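Local coordinates for protein yersinopine dehydrogenase (Yersinia pestis, PDB 6C4M) that catalyses the NADPH-dependent reductive condensation of pyruvate with an amino-acid-derived intermediate, the last step in making the metallophore yersinopine, at residues Leu265-Tyr275 with Arg433-Arg444. Numbering follows the deposited sequence.
Sequences LADTTLQALFY and RFQQALKAFIDR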
# COMPACT_ATOMS: atom_id res chain seq x y z
N LEU A 265 -6.63 16.83 7.04
CA LEU A 265 -7.68 17.66 6.47
C LEU A 265 -8.30 17.04 5.22
O LEU A 265 -9.08 17.69 4.53
CB LEU A 265 -7.12 19.06 6.15
CG LEU A 265 -6.44 19.83 7.30
CD1 LEU A 265 -6.10 21.24 6.83
CD2 LEU A 265 -7.33 19.90 8.56
N ALA A 266 -7.96 15.80 4.92
CA ALA A 266 -8.70 15.06 3.90
C ALA A 266 -10.18 14.95 4.26
O ALA A 266 -10.55 14.87 5.44
CB ALA A 266 -8.10 13.67 3.75
N ASP A 267 -11.03 14.96 3.24
CA ASP A 267 -12.47 14.84 3.48
C ASP A 267 -12.78 13.71 4.46
O ASP A 267 -13.52 13.90 5.43
CB ASP A 267 -13.21 14.62 2.17
CG ASP A 267 -13.31 15.87 1.30
OD1 ASP A 267 -13.95 16.87 1.70
OD2 ASP A 267 -12.74 15.84 0.20
N THR A 268 -12.21 12.52 4.24
CA THR A 268 -12.61 11.39 5.08
C THR A 268 -12.07 11.55 6.49
O THR A 268 -12.66 11.03 7.44
CB THR A 268 -12.15 10.07 4.48
OG1 THR A 268 -10.78 10.16 4.13
CG2 THR A 268 -12.94 9.74 3.22
N THR A 269 -10.97 12.29 6.65
CA THR A 269 -10.44 12.47 7.99
C THR A 269 -11.23 13.52 8.73
O THR A 269 -11.54 13.35 9.91
CB THR A 269 -8.97 12.87 7.94
OG1 THR A 269 -8.22 11.82 7.35
CG2 THR A 269 -8.44 13.08 9.34
N LEU A 270 -11.60 14.61 8.05
CA LEU A 270 -12.47 15.61 8.65
C LEU A 270 -13.81 15.00 9.07
O LEU A 270 -14.38 15.37 10.11
CB LEU A 270 -12.70 16.76 7.68
CG LEU A 270 -11.46 17.58 7.29
CD1 LEU A 270 -11.85 18.64 6.26
CD2 LEU A 270 -10.89 18.25 8.48
N GLN A 271 -14.34 14.06 8.28
CA GLN A 271 -15.60 13.42 8.65
C GLN A 271 -15.45 12.60 9.93
O GLN A 271 -16.33 12.64 10.80
CB GLN A 271 -16.11 12.54 7.50
CG GLN A 271 -17.50 11.94 7.75
CD GLN A 271 -18.07 11.29 6.51
OE1 GLN A 271 -18.23 11.93 5.47
NE2 GLN A 271 -18.31 9.99 6.59
N ALA A 272 -14.34 11.85 10.06
CA ALA A 272 -14.10 11.11 11.30
C ALA A 272 -13.93 12.06 12.47
O ALA A 272 -14.37 11.78 13.59
CB ALA A 272 -12.84 10.25 11.14
N LEU A 273 -13.30 13.19 12.22
CA LEU A 273 -13.03 14.15 13.28
C LEU A 273 -14.32 14.75 13.81
O LEU A 273 -14.50 14.88 15.03
CB LEU A 273 -12.11 15.23 12.73
CG LEU A 273 -12.07 16.55 13.48
CD1 LEU A 273 -11.39 16.31 14.82
CD2 LEU A 273 -11.31 17.56 12.64
N PHE A 274 -15.22 15.12 12.91
CA PHE A 274 -16.40 15.89 13.29
C PHE A 274 -17.65 15.04 13.52
O PHE A 274 -18.66 15.59 13.97
CB PHE A 274 -16.70 16.94 12.22
CG PHE A 274 -15.78 18.12 12.25
CD1 PHE A 274 -15.71 18.96 13.37
CD2 PHE A 274 -15.01 18.42 11.15
CE1 PHE A 274 -14.85 20.07 13.39
CE2 PHE A 274 -14.16 19.51 11.16
CZ PHE A 274 -14.08 20.36 12.29
N TYR A 275 -17.61 13.73 13.21
CA TYR A 275 -18.69 12.79 13.50
C TYR A 275 -18.13 11.73 14.45
O TYR A 275 -17.80 10.61 14.03
CB TYR A 275 -19.22 12.14 12.22
CG TYR A 275 -20.02 13.09 11.36
CD1 TYR A 275 -19.39 13.90 10.43
CD2 TYR A 275 -21.42 13.19 11.50
CE1 TYR A 275 -20.14 14.78 9.63
CE2 TYR A 275 -22.15 14.08 10.74
CZ TYR A 275 -21.51 14.85 9.80
OH TYR A 275 -22.22 15.73 9.02
N ARG A 433 -11.65 23.62 2.94
CA ARG A 433 -12.35 22.38 3.25
C ARG A 433 -12.53 22.24 4.75
O ARG A 433 -13.63 21.92 5.23
CB ARG A 433 -11.57 21.20 2.67
CG ARG A 433 -12.23 19.85 2.80
CD ARG A 433 -11.25 18.70 2.49
NE ARG A 433 -10.76 18.67 1.10
CZ ARG A 433 -9.54 18.27 0.76
NH1 ARG A 433 -8.71 17.85 1.69
NH2 ARG A 433 -9.14 18.26 -0.52
N PHE A 434 -11.46 22.48 5.52
CA PHE A 434 -11.54 22.45 6.98
C PHE A 434 -12.59 23.45 7.50
O PHE A 434 -13.43 23.10 8.34
CB PHE A 434 -10.19 22.80 7.62
CG PHE A 434 -10.30 23.01 9.08
CD1 PHE A 434 -10.41 21.92 9.92
CD2 PHE A 434 -10.38 24.30 9.63
CE1 PHE A 434 -10.54 22.08 11.28
CE2 PHE A 434 -10.52 24.47 10.99
CZ PHE A 434 -10.61 23.36 11.82
N GLN A 435 -12.50 24.70 7.05
CA GLN A 435 -13.39 25.74 7.58
C GLN A 435 -14.86 25.40 7.32
O GLN A 435 -15.71 25.61 8.18
CB GLN A 435 -13.02 27.09 6.97
CG GLN A 435 -13.45 28.34 7.75
CD GLN A 435 -13.10 28.32 9.24
OE1 GLN A 435 -11.99 27.97 9.64
NE2 GLN A 435 -14.08 28.67 10.07
N GLN A 436 -15.17 24.88 6.13
CA GLN A 436 -16.57 24.51 5.85
C GLN A 436 -17.04 23.38 6.75
O GLN A 436 -18.16 23.42 7.27
CB GLN A 436 -16.71 24.13 4.39
CG GLN A 436 -18.14 23.72 4.01
CD GLN A 436 -18.29 23.61 2.53
OE1 GLN A 436 -17.81 22.66 1.92
NE2 GLN A 436 -18.88 24.63 1.91
N ALA A 437 -16.21 22.36 6.97
CA ALA A 437 -16.56 21.28 7.88
C ALA A 437 -16.69 21.77 9.32
O ALA A 437 -17.56 21.30 10.07
CB ALA A 437 -15.49 20.19 7.82
N LEU A 438 -15.79 22.66 9.75
CA LEU A 438 -15.90 23.22 11.08
C LEU A 438 -17.19 24.02 11.23
O LEU A 438 -17.88 23.92 12.25
CB LEU A 438 -14.69 24.12 11.36
CG LEU A 438 -14.70 24.87 12.70
CD1 LEU A 438 -14.79 23.89 13.87
CD2 LEU A 438 -13.48 25.81 12.86
N LYS A 439 -17.53 24.83 10.23
CA LYS A 439 -18.77 25.60 10.31
C LYS A 439 -19.97 24.67 10.42
O LYS A 439 -20.90 24.92 11.19
CB LYS A 439 -18.94 26.52 9.10
CG LYS A 439 -17.99 27.75 9.07
CD LYS A 439 -18.29 28.67 7.85
CE LYS A 439 -17.26 29.82 7.71
NZ LYS A 439 -17.37 30.53 6.38
N ALA A 440 -19.96 23.57 9.66
CA ALA A 440 -21.08 22.64 9.70
C ALA A 440 -21.17 21.98 11.07
O ALA A 440 -22.27 21.83 11.62
CB ALA A 440 -20.95 21.57 8.60
N PHE A 441 -20.03 21.66 11.67
CA PHE A 441 -20.04 21.09 13.02
C PHE A 441 -20.59 22.08 14.05
O PHE A 441 -21.39 21.71 14.91
CB PHE A 441 -18.63 20.66 13.42
CG PHE A 441 -18.52 20.28 14.86
CD1 PHE A 441 -19.01 19.06 15.31
CD2 PHE A 441 -17.95 21.16 15.78
CE1 PHE A 441 -18.91 18.70 16.65
CE2 PHE A 441 -17.86 20.82 17.12
CZ PHE A 441 -18.33 19.59 17.56
N ILE A 442 -20.13 23.33 14.01
CA ILE A 442 -20.60 24.32 14.98
C ILE A 442 -22.12 24.47 14.89
O ILE A 442 -22.80 24.69 15.91
CB ILE A 442 -19.88 25.67 14.76
CG1 ILE A 442 -18.41 25.54 15.15
CG2 ILE A 442 -20.60 26.83 15.55
CD1 ILE A 442 -17.56 26.70 14.70
N ASP A 443 -22.67 24.36 13.69
CA ASP A 443 -24.12 24.48 13.54
C ASP A 443 -24.84 23.28 14.14
O ASP A 443 -25.92 23.42 14.73
CB ASP A 443 -24.50 24.65 12.06
CG ASP A 443 -24.03 25.97 11.48
OD1 ASP A 443 -23.70 26.88 12.26
OD2 ASP A 443 -24.02 26.11 10.23
N ARG A 444 -24.28 22.08 13.99
CA ARG A 444 -24.90 20.90 14.58
C ARG A 444 -24.96 21.00 16.09
O ARG A 444 -25.97 20.65 16.71
CB ARG A 444 -24.12 19.65 14.17
CG ARG A 444 -24.27 19.29 12.72
CD ARG A 444 -23.91 17.83 12.50
NE ARG A 444 -22.47 17.54 12.60
CZ ARG A 444 -21.58 17.87 11.66
NH1 ARG A 444 -21.97 18.57 10.60
NH2 ARG A 444 -20.31 17.53 11.79
O HOH W 1 -12.80 18.30 -0.86
O HOH W 2 -21.24 15.94 15.11
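R433 NH1 donates a nearly straight hydrogen bond of 2.9 Å to L265 O. The oxygen lies in the guanidinium plane, but the donor stands above the carbonyl plane. R433 CG is anti to the backbone N (chi1 -175°), and a bend at chi3 turns the guanidinium to this carbonyl just before the N-cap A266. D267 OD2 sits over a face of the same guanidinium, 3.6 Å from R433 NE, a salt bridge by charge alone. A water links the two groups, accepting from R433 NE and donating to D267 OD2. The L265 side chain is about 7 Å from that of H260, the probable proton donor/acceptor.

At the other end, R444 lies flat on the Y275 ring, offset, with centres 4.1 Å apart and planes at 15°. R444 NH2 also makes a weak hydrogen bond to F274 O, and a second water joins that oxygen to R444 NE.

Between the arginines the contact is apolar. F274 is a knob in the hole formed by F434, A437, L438 and F441. A437 O lies over the centre of one ring face, and F274 CD1 meets F441 CB at 3.4 Å. L270 CD2 meets F434 CD1 at 4.0 Å, at the ring edge.

The helices run near parallel, crossing at -23°. R433 thus holds the carbonyl before helix 267-274 firmly. R444 holds that of F274 weakly, helped by water and the Y275 stack. Together they flank a largely buried apolar centre.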